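Local atomic coordinates of cell division cycle protein 123 (PDB entry 4ZGP), a protein that acts as an ATP-dependent chaperone for the eIF2 complex, binding its gamma subunit so that the alpha and beta subunits can join. Residues T192-L203 with F238-I249. Sequence-based numbering, arbitrary orientation.
Sequences TEFRCFVKSKRL and FPDPDFVFDVYI. With ADP (adenosine-5'-diphosphate), chain C.
The carbonyl oxygens of Phe238 and Asp240 both receive Lys201 NZ, 2.7 Å from Phe238 O and above each carbonyl plane, tying the loop before strand 243-249 to the facing type I' turn. Pro241 O accepts Lys201 N, and Asp242 OD1 takes Ser200 N at 2.7 Å, nearly straight at 173°. From Phe243 onward the strands run antiparallel, reciprocal backbone hydrogen bonds pairing Phe243 with Val198, Phe245 with Cys196 and Val247 with Phe194. On the helix 221-233 face, Val198 CB makes a CH-pi contact over the Phe243 ring, 4.1 Å from its centroid. On the opposite face, Val244 CG1 packs against Arg195 CG and over the Phe197 ring. Phe245 CG stands between its backbone N and carbonyl carbon (chi1 67°), laying a ring face against Cys196 CB (CH-pi, 3.6 Å from the centroid), with Cys196 SG adding a sulfur-aromatic contact. Asp246 is gripped side-on by Arg195, NE to OD1 at 2.7 Å and NH2 to OD2 at 2.8 Å, both through syn lone pairs, the planes 3° apart. Replacing Arg195 by a leucine would probably cost Asp246 both bonds and leave its carboxylate less firmly oriented beside the ADP phosphates, with Arg209 still its charged partner. Ile249 O receives Thr192 OG1. Glu193 OE1 accepts ADP O3' at 2.7 Å, and Arg209 bridges Glu193 OE2 and Asp246 OD2 (4.5 Å apart), consistent with arginines partly offsetting acidic charge in this ATP-grasp site.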
ATOM      1  N   THR A 192     -10.894 -11.306  -2.401  1.00 24.20           N
ATOM      2  CA  THR A 192     -10.005 -12.176  -1.626  1.00 24.38           C
ATOM      3  C   THR A 192      -8.749 -11.407  -1.203  1.00 24.02           C
ATOM      4  O   THR A 192      -7.673 -11.998  -1.004  1.00 23.95           O
ATOM      5  CB  THR A 192      -9.630 -13.464  -2.379  1.00 27.71           C
ATOM      6  OG1 THR A 192      -8.887 -13.137  -3.546  1.00 27.09           O
ATOM      7  CG2 THR A 192     -10.900 -14.241  -2.792  1.00 28.41           C
ATOM      8  N   GLU A 193      -8.921 -10.098  -1.047  1.00 26.14           N
ATOM      9  CA  GLU A 193      -7.887  -9.284  -0.430  0.54 25.81           C
ATOM     10  C   GLU A 193      -8.320  -8.922   0.988  1.00 25.28           C
ATOM     11  O   GLU A 193      -9.505  -8.699   1.255  1.00 25.16           O
ATOM     12  CB  GLU A 193      -7.594  -8.025  -1.246  0.54 29.08           C
ATOM     13  CG  GLU A 193      -6.120  -7.653  -1.212  0.54 30.40           C
ATOM     14  CD  GLU A 193      -5.857  -6.183  -1.411  0.54 32.85           C
ATOM     15  OE1 GLU A 193      -6.638  -5.526  -2.137  0.54 31.43           O
ATOM     16  OE2 GLU A 193      -4.865  -5.696  -0.833  0.54 27.58           O
ATOM     17  N   PHE A 194      -7.353  -8.886   1.899  1.00 22.24           N
ATOM     18  CA  PHE A 194      -7.677  -8.633   3.307  1.00 21.88           C
ATOM     19  C   PHE A 194      -6.748  -7.586   3.895  1.00 23.92           C
ATOM     20  O   PHE A 194      -5.616  -7.427   3.449  1.00 20.60           O
ATOM     21  CB  PHE A 194      -7.572  -9.922   4.144  1.00 21.72           C
ATOM     22  CG  PHE A 194      -8.475 -11.018   3.674  1.00 23.33           C
ATOM     23  CD1 PHE A 194      -9.782 -11.101   4.140  1.00 23.84           C
ATOM     24  CD2 PHE A 194      -8.032 -11.940   2.726  1.00 22.21           C
ATOM     25  CE1 PHE A 194     -10.648 -12.110   3.686  1.00 27.71           C
ATOM     26  CE2 PHE A 194      -8.894 -12.972   2.276  1.00 24.79           C
ATOM     27  CZ  PHE A 194     -10.189 -13.052   2.761  1.00 28.20           C
ATOM     28  N   ARG A 195      -7.225  -6.911   4.933  1.00 21.27           N
ATOM     29  CA  ARG A 195      -6.388  -5.997   5.689  1.00 16.68           C
ATOM     30  C   ARG A 195      -6.226  -6.569   7.092  1.00 22.78           C
ATOM     31  O   ARG A 195      -7.209  -6.952   7.711  1.00 21.11           O
ATOM     32  CB  ARG A 195      -7.006  -4.608   5.730  1.00 19.06           C
ATOM     33  CG  ARG A 195      -6.230  -3.637   6.615  1.00 22.07           C
ATOM     34  CD  ARG A 195      -6.433  -2.192   6.187  1.00 22.36           C
ATOM     35  NE  ARG A 195      -5.786  -1.895   4.911  1.00 22.89           N
ATOM     36  CZ  ARG A 195      -5.764  -0.691   4.350  1.00 29.51           C
ATOM     37  NH1 ARG A 195      -6.383   0.320   4.944  1.00 26.32           N
ATOM     38  NH2 ARG A 195      -5.121  -0.497   3.189  1.00 27.22           N
ATOM     39  N   CYS A 196      -4.983  -6.616   7.577  1.00 20.97           N
ATOM     40  CA  CYS A 196      -4.613  -7.454   8.717  1.00 19.16           C
ATOM     41  C   CYS A 196      -3.868  -6.615   9.734  1.00 23.27           C
ATOM     42  O   CYS A 196      -2.878  -5.944   9.429  1.00 20.49           O
ATOM     43  CB  CYS A 196      -3.752  -8.639   8.272  1.00 21.86           C
ATOM     44  SG  CYS A 196      -4.432  -9.552   6.843  1.00 25.15           S
ATOM     45  N   PHE A 197      -4.350  -6.669  10.964  1.00 20.20           N
ATOM     46  CA  PHE A 197      -3.923  -5.739  11.979  1.00 21.81           C
ATOM     47  C   PHE A 197      -3.090  -6.475  13.012  1.00 20.90           C
ATOM     48  O   PHE A 197      -3.476  -7.534  13.510  1.00 22.22           O
ATOM     49  CB  PHE A 197      -5.151  -5.075  12.621  1.00 22.61           C
ATOM     50  CG  PHE A 197      -5.990  -4.306  11.647  1.00 22.58           C
ATOM     51  CD1 PHE A 197      -6.998  -4.932  10.927  1.00 19.72           C
ATOM     52  CD2 PHE A 197      -5.789  -2.953  11.466  1.00 22.61           C
ATOM     53  CE1 PHE A 197      -7.779  -4.205  10.033  1.00 17.23           C
ATOM     54  CE2 PHE A 197      -6.565  -2.230  10.573  1.00 21.43           C
ATOM     55  CZ  PHE A 197      -7.558  -2.849   9.860  1.00 19.50           C
ATOM     56  N   VAL A 198      -1.926  -5.911  13.303  1.00 23.49           N
ATOM     57  CA  VAL A 198      -0.930  -6.562  14.112  1.00 22.34           C
ATOM     58  C   VAL A 198      -0.570  -5.667  15.288  1.00 22.20           C
ATOM     59  O   VAL A 198      -0.251  -4.505  15.103  1.00 20.75           O
ATOM     60  CB  VAL A 198       0.361  -6.857  13.304  1.00 22.41           C
ATOM     61  CG1 VAL A 198       1.405  -7.479  14.203  1.00 22.81           C
ATOM     62  CG2 VAL A 198       0.059  -7.764  12.113  1.00 20.47           C
ATOM     63  N   LYS A 199      -0.620  -6.223  16.493  1.00 27.22           N
ATOM     64  CA  LYS A 199      -0.267  -5.458  17.685  1.00 26.43           C
ATOM     65  C   LYS A 199       0.575  -6.342  18.587  1.00 24.97           C
ATOM     66  O   LYS A 199       0.230  -7.499  18.823  1.00 26.11           O
ATOM     67  CB  LYS A 199      -1.521  -4.970  18.419  1.00 32.69           C
ATOM     68  CG  LYS A 199      -1.214  -4.141  19.655  1.00 36.54           C
ATOM     69  CD  LYS A 199      -2.434  -4.022  20.556  1.00 37.56           C
ATOM     70  CE  LYS A 199      -3.424  -3.071  19.966  1.00 32.12           C
ATOM     71  NZ  LYS A 199      -4.546  -2.731  20.914  1.00 30.82           N
ATOM     72  N   SER A 200       1.694  -5.793  19.054  1.00 29.05           N
ATOM     73  CA  SER A 200       2.710  -6.555  19.777  1.00 32.68           C
ATOM     74  C   SER A 200       3.043  -7.855  19.054  1.00 31.20           C
ATOM     75  O   SER A 200       3.095  -8.917  19.660  1.00 30.68           O
ATOM     76  CB  SER A 200       2.256  -6.819  21.221  1.00 31.45           C
ATOM     77  OG  SER A 200       1.789  -5.606  21.781  1.00 37.63           O
ATOM     78  N   LYS A 201       3.237  -7.748  17.735  1.00 27.70           N
ATOM     79  CA  LYS A 201       3.616  -8.866  16.877  0.67 27.31           C
ATOM     80  C   LYS A 201       2.579  -9.982  16.808  1.00 33.51           C
ATOM     81  O   LYS A 201       2.871 -11.090  16.347  1.00 31.36           O
ATOM     82  CB  LYS A 201       4.964  -9.443  17.323  0.67 32.72           C
ATOM     83  CG  LYS A 201       6.131  -8.494  17.121  0.67 32.11           C
ATOM     84  CD  LYS A 201       6.175  -7.986  15.682  0.67 29.79           C
ATOM     85  CE  LYS A 201       7.555  -7.445  15.305  0.67 32.42           C
ATOM     86  NZ  LYS A 201       7.537  -6.834  13.944  0.67 23.85           N
ATOM     87  N   ARG A 202       1.357  -9.698  17.240  1.00 28.96           N
ATOM     88  CA  ARG A 202       0.323 -10.704  17.123  1.00 27.02           C
ATOM     89  C   ARG A 202      -0.821 -10.211  16.209  1.00 21.04           C
ATOM     90  O   ARG A 202      -1.128  -9.030  16.167  1.00 23.45           O
ATOM     91  CB  ARG A 202      -0.201 -11.072  18.515  1.00 33.89           C
ATOM     92  CG  ARG A 202       0.872 -11.771  19.368  1.00 40.97           C
ATOM     93  CD  ARG A 202       0.475 -11.891  20.834  1.00 49.34           C
ATOM     94  NE  ARG A 202      -0.831 -12.523  20.996  1.00 55.47           N
ATOM     95  CZ  ARG A 202      -1.033 -13.836  20.958  1.00 53.71           C
ATOM     96  NH1 ARG A 202      -0.012 -14.663  20.765  1.00 54.69           N
ATOM     97  NH2 ARG A 202      -2.258 -14.318  21.112  1.00 55.26           N
ATOM     98  N   LEU A 203      -1.428 -11.140  15.491  1.00 28.20           N
ATOM     99  CA  LEU A 203      -2.568 -10.822  14.642  1.00 25.38           C
ATOM    100  C   LEU A 203      -3.837 -10.703  15.484  1.00 21.11           C
ATOM    101  O   LEU A 203      -4.357 -11.719  15.947  1.00 29.39           O
ATOM    102  CB  LEU A 203      -2.745 -11.903  13.592  1.00 25.48           C
ATOM    103  CG  LEU A 203      -3.899 -11.737  12.603  1.00 24.50           C
ATOM    104  CD1 LEU A 203      -3.569 -10.641  11.609  1.00 23.74           C
ATOM    105  CD2 LEU A 203      -4.152 -13.058  11.874  1.00 24.33           C
ATOM    106  N   PHE A 238      10.135  -7.295  10.015  1.00 19.10           N
ATOM    107  CA  PHE A 238       9.582  -5.958  10.050  1.00 18.72           C
ATOM    108  C   PHE A 238       9.886  -5.382  11.445  1.00 22.15           C
ATOM    109  O   PHE A 238       9.699  -6.069  12.443  1.00 25.45           O
ATOM    110  CB  PHE A 238       8.067  -5.934   9.749  1.00 22.45           C
ATOM    111  CG  PHE A 238       7.568  -4.554   9.509  1.00 23.76           C
ATOM    112  CD1 PHE A 238       7.893  -3.900   8.327  1.00 21.29           C
ATOM    113  CD2 PHE A 238       6.874  -3.864  10.492  1.00 21.17           C
ATOM    114  CE1 PHE A 238       7.483  -2.593   8.108  1.00 21.54           C
ATOM    115  CE2 PHE A 238       6.461  -2.562  10.277  1.00 22.87           C
ATOM    116  CZ  PHE A 238       6.763  -1.927   9.081  1.00 20.47           C
ATOM    117  N   PRO A 239      10.380  -4.131  11.506  1.00 20.57           N
ATOM    118  CA  PRO A 239      11.038  -3.683  12.742  1.00 21.48           C
ATOM    119  C   PRO A 239      10.109  -3.169  13.839  1.00 27.11           C
ATOM    120  O   PRO A 239      10.587  -3.015  14.966  1.00 31.35           O
ATOM    121  CB  PRO A 239      11.963  -2.553  12.261  1.00 26.19           C
ATOM    122  CG  PRO A 239      11.390  -2.079  11.000  1.00 25.26           C
ATOM    123  CD  PRO A 239      10.754  -3.294  10.351  1.00 23.00           C
ATOM    124  N   ASP A 240       8.837  -2.921  13.537  1.00 24.77           N
ATOM    125  CA  ASP A 240       7.905  -2.397  14.551  1.00 25.73           C
ATOM    126  C   ASP A 240       6.936  -3.477  15.055  1.00 26.27           C
ATOM    127  O   ASP A 240       6.598  -4.386  14.321  1.00 23.05           O
ATOM    128  CB  ASP A 240       7.128  -1.216  13.980  1.00 30.04           C
ATOM    129  CG  ASP A 240       8.040  -0.091  13.528  1.00 32.71           C
ATOM    130  OD1 ASP A 240       9.002   0.209  14.263  1.00 30.42           O
ATOM    131  OD2 ASP A 240       7.788   0.495  12.454  1.00 30.12           O
ATOM    132  N   PRO A 241       6.500  -3.380  16.331  1.00 25.85           N
ATOM    133  CA  PRO A 241       5.598  -4.382  16.901  1.00 28.62           C
ATOM    134  C   PRO A 241       4.153  -4.258  16.418  1.00 23.82           C
ATOM    135  O   PRO A 241       3.429  -5.265  16.416  1.00 25.83           O
ATOM    136  CB  PRO A 241       5.680  -4.095  18.407  1.00 27.71           C
ATOM    137  CG  PRO A 241       5.915  -2.622  18.485  1.00 28.38           C
ATOM    138  CD  PRO A 241       6.850  -2.328  17.309  1.00 29.94           C
ATOM    139  N   ASP A 242       3.740  -3.046  16.061  1.00 23.68           N
ATOM    140  CA  ASP A 242       2.378  -2.803  15.595  1.00 27.77           C
ATOM    141  C   ASP A 242       2.381  -2.262  14.162  1.00 25.06           C
ATOM    142  O   ASP A 242       3.087  -1.299  13.859  1.00 29.71           O
ATOM    143  CB  ASP A 242       1.653  -1.791  16.481  1.00 23.74           C
ATOM    144  CG  ASP A 242       1.884  -2.017  17.981  1.00 28.12           C
ATOM    145  OD1 ASP A 242       2.117  -3.158  18.423  1.00 31.14           O
ATOM    146  OD2 ASP A 242       1.803  -1.017  18.722  1.00 41.53           O
ATOM    147  N   PHE A 243       1.578  -2.869  13.296  1.00 25.89           N
ATOM    148  CA  PHE A 243       1.488  -2.404  11.913  1.00 22.71           C
ATOM    149  C   PHE A 243       0.273  -3.040  11.248  1.00 19.71           C
ATOM    150  O   PHE A 243      -0.427  -3.847  11.859  1.00 20.34           O
ATOM    151  CB  PHE A 243       2.796  -2.726  11.136  1.00 18.15           C
ATOM    152  CG  PHE A 243       3.153  -4.203  11.074  1.00 21.53           C
ATOM    153  CD1 PHE A 243       3.856  -4.812  12.103  1.00 22.35           C
ATOM    154  CD2 PHE A 243       2.799  -4.980   9.963  1.00 27.34           C
ATOM    155  CE1 PHE A 243       4.214  -6.165  12.038  1.00 23.03           C
ATOM    156  CE2 PHE A 243       3.145  -6.339   9.893  1.00 25.27           C
ATOM    157  CZ  PHE A 243       3.856  -6.929  10.926  1.00 25.47           C
ATOM    158  N   VAL A 244       0.016  -2.658  10.000  1.00 22.11           N
ATOM    159  CA  VAL A 244      -1.138  -3.171   9.269  1.00 15.65           C
ATOM    160  C   VAL A 244      -0.643  -3.695   7.933  1.00 20.46           C
ATOM    161  O   VAL A 244       0.048  -2.968   7.250  1.00 21.14           O
ATOM    162  CB  VAL A 244      -2.170  -2.072   9.044  1.00 19.40           C
ATOM    163  CG1 VAL A 244      -3.389  -2.615   8.305  1.00 21.06           C
ATOM    164  CG2 VAL A 244      -2.577  -1.412  10.416  1.00 21.84           C
ATOM    165  N   PHE A 245      -0.971  -4.930   7.568  1.00 17.83           N
ATOM    166  CA  PHE A 245      -0.498  -5.419   6.266  1.00 18.27           C
ATOM    167  C   PHE A 245      -1.668  -5.874   5.417  1.00 21.21           C
ATOM    168  O   PHE A 245      -2.659  -6.367   5.942  1.00 21.67           O
ATOM    169  CB  PHE A 245       0.588  -6.520   6.425  1.00 15.13           C
ATOM    170  CG  PHE A 245       0.131  -7.835   7.026  1.00 20.36           C
ATOM    171  CD1 PHE A 245       0.080  -8.018   8.394  1.00 20.09           C
ATOM    172  CD2 PHE A 245      -0.115  -8.933   6.219  1.00 24.29           C
ATOM    173  CE1 PHE A 245      -0.280  -9.258   8.934  1.00 21.49           C
ATOM    174  CE2 PHE A 245      -0.474 -10.173   6.750  1.00 24.80           C
ATOM    175  CZ  PHE A 245      -0.568 -10.336   8.100  1.00 22.85           C
ATOM    176  N   ASP A 246      -1.584  -5.625   4.101  1.00 19.29           N
ATOM    177  CA  ASP A 246      -2.645  -6.035   3.183  1.00 20.98           C
ATOM    178  C   ASP A 246      -2.189  -7.294   2.480  1.00 22.08           C
ATOM    179  O   ASP A 246      -1.009  -7.436   2.159  1.00 19.64           O
ATOM    180  CB  ASP A 246      -2.975  -4.941   2.153  1.00 19.92           C
ATOM    181  CG  ASP A 246      -3.624  -3.718   2.787  1.00 28.61           C
ATOM    182  OD1 ASP A 246      -4.181  -3.837   3.899  1.00 29.41           O
ATOM    183  OD2 ASP A 246      -3.569  -2.637   2.185  1.00 32.95           O
ATOM    184  N   VAL A 247      -3.109  -8.231   2.279  1.00 22.61           N
ATOM    185  CA  VAL A 247      -2.755  -9.500   1.653  0.66 22.26           C
ATOM    186  C   VAL A 247      -3.744  -9.869   0.569  1.00 24.94           C
ATOM    187  O   VAL A 247      -4.913  -9.555   0.666  1.00 25.88           O
ATOM    188  CB  VAL A 247      -2.712 -10.641   2.664  0.66 25.90           C
ATOM    189  CG1 VAL A 247      -1.601 -10.421   3.590  0.66 23.73           C
ATOM    190  CG2 VAL A 247      -4.032 -10.745   3.421  0.66 20.75           C
ATOM    191  N   TYR A 248      -3.234 -10.517  -0.472  1.00 21.38           N
ATOM    192  CA  TYR A 248      -4.070 -11.049  -1.530  1.00 22.79           C
ATOM    193  C   TYR A 248      -3.922 -12.566  -1.495  1.00 21.28           C
ATOM    194  O   TYR A 248      -2.814 -13.091  -1.565  1.00 23.10           O
ATOM    195  CB  TYR A 248      -3.656 -10.494  -2.891  1.00 25.08           C
ATOM    196  CG  TYR A 248      -4.459 -11.101  -4.026  1.00 26.53           C
ATOM    197  CD1 TYR A 248      -5.843 -11.033  -4.032  1.00 26.47           C
ATOM    198  CD2 TYR A 248      -3.821 -11.715  -5.101  1.00 27.57           C
ATOM    199  CE1 TYR A 248      -6.591 -11.592  -5.083  1.00 28.50           C
ATOM    200  CE2 TYR A 248      -4.560 -12.264  -6.167  1.00 32.42           C
ATOM    201  CZ  TYR A 248      -5.940 -12.202  -6.145  1.00 29.76           C
ATOM    202  OH  TYR A 248      -6.677 -12.751  -7.188  1.00 26.48           O
ATOM    203  N   ILE A 249      -5.032 -13.276  -1.357  1.00 24.33           N
ATOM    204  CA  ILE A 249      -4.958 -14.728  -1.227  1.00 23.70           C
ATOM    205  C   ILE A 249      -5.636 -15.344  -2.426  1.00 27.83           C
ATOM    206  O   ILE A 249      -6.792 -15.083  -2.697  1.00 26.29           O
ATOM    207  CB  ILE A 249      -5.593 -15.220   0.086  1.00 25.85           C
ATOM    208  CG1 ILE A 249      -4.826 -14.619   1.268  1.00 30.00           C
ATOM    209  CG2 ILE A 249      -5.540 -16.756   0.164  1.00 27.52           C
ATOM    210  CD1 ILE A 249      -5.370 -14.982   2.654  1.00 28.92           C
TER
HETATM  211  PB  ADP C 301      -3.088   0.828  -0.337  0.69 45.51           P
HETATM  212  O1B ADP C 301      -2.443  -0.036   0.736  0.69 40.65           O
HETATM  213  O2B ADP C 301      -2.571   2.255  -0.371  0.69 37.78           O
HETATM  214  O3B ADP C 301      -4.589   0.624  -0.369  0.69 37.41           O
HETATM  215  PA  ADP C 301      -2.334  -1.240  -2.221  0.69 35.58           P
HETATM  216  O1A ADP C 301      -2.618  -2.127  -1.035  0.69 42.32           O
HETATM  217  O2A ADP C 301      -1.024  -1.297  -2.990  0.69 36.30           O
HETATM  218  O3A ADP C 301      -2.541   0.300  -1.774  0.69 44.21           O
HETATM  219  O5' ADP C 301      -3.518  -1.496  -3.274  0.69 44.51           O
HETATM  220  C5' ADP C 301      -4.609  -0.592  -3.445  0.69 38.19           C
HETATM  221  C4' ADP C 301      -5.599  -1.340  -4.321  0.69 41.03           C
HETATM  222  O4' ADP C 301      -5.115  -1.364  -5.665  0.69 37.77           O
HETATM  223  C3' ADP C 301      -5.712  -2.790  -3.878  0.69 38.87           C
HETATM  224  O3' ADP C 301      -6.886  -2.997  -3.086  0.69 41.30           O
HETATM  225  C2' ADP C 301      -5.759  -3.594  -5.160  0.69 41.25           C
HETATM  226  O2' ADP C 301      -7.101  -3.964  -5.487  0.69 45.64           O
HETATM  227  C1' ADP C 301      -5.226  -2.671  -6.236  0.69 36.94           C
HETATM  228  N9  ADP C 301      -3.873  -3.153  -6.607  0.69 36.80           N
HETATM  229  C8  ADP C 301      -2.750  -2.954  -5.883  0.69 36.24           C
HETATM  230  N7  ADP C 301      -1.674  -3.523  -6.493  0.69 39.00           N
HETATM  231  C5  ADP C 301      -2.110  -4.102  -7.635  0.69 34.50           C
HETATM  232  C6  ADP C 301      -1.489  -4.860  -8.746  0.69 34.40           C
HETATM  233  N6  ADP C 301      -0.154  -5.106  -8.727  0.69 32.35           N
HETATM  234  N1  ADP C 301      -2.293  -5.288  -9.757  0.69 28.14           N
HETATM  235  C2  ADP C 301      -3.617  -5.018  -9.753  0.69 35.16           C
HETATM  236  N3  ADP C 301      -4.248  -4.333  -8.776  0.69 37.18           N
HETATM  237  C4  ADP C 301      -3.559  -3.853  -7.707  0.69 39.63           C
HETATM  238  O   HOH W   1       2.725  -3.260  21.143  1.00 44.43           O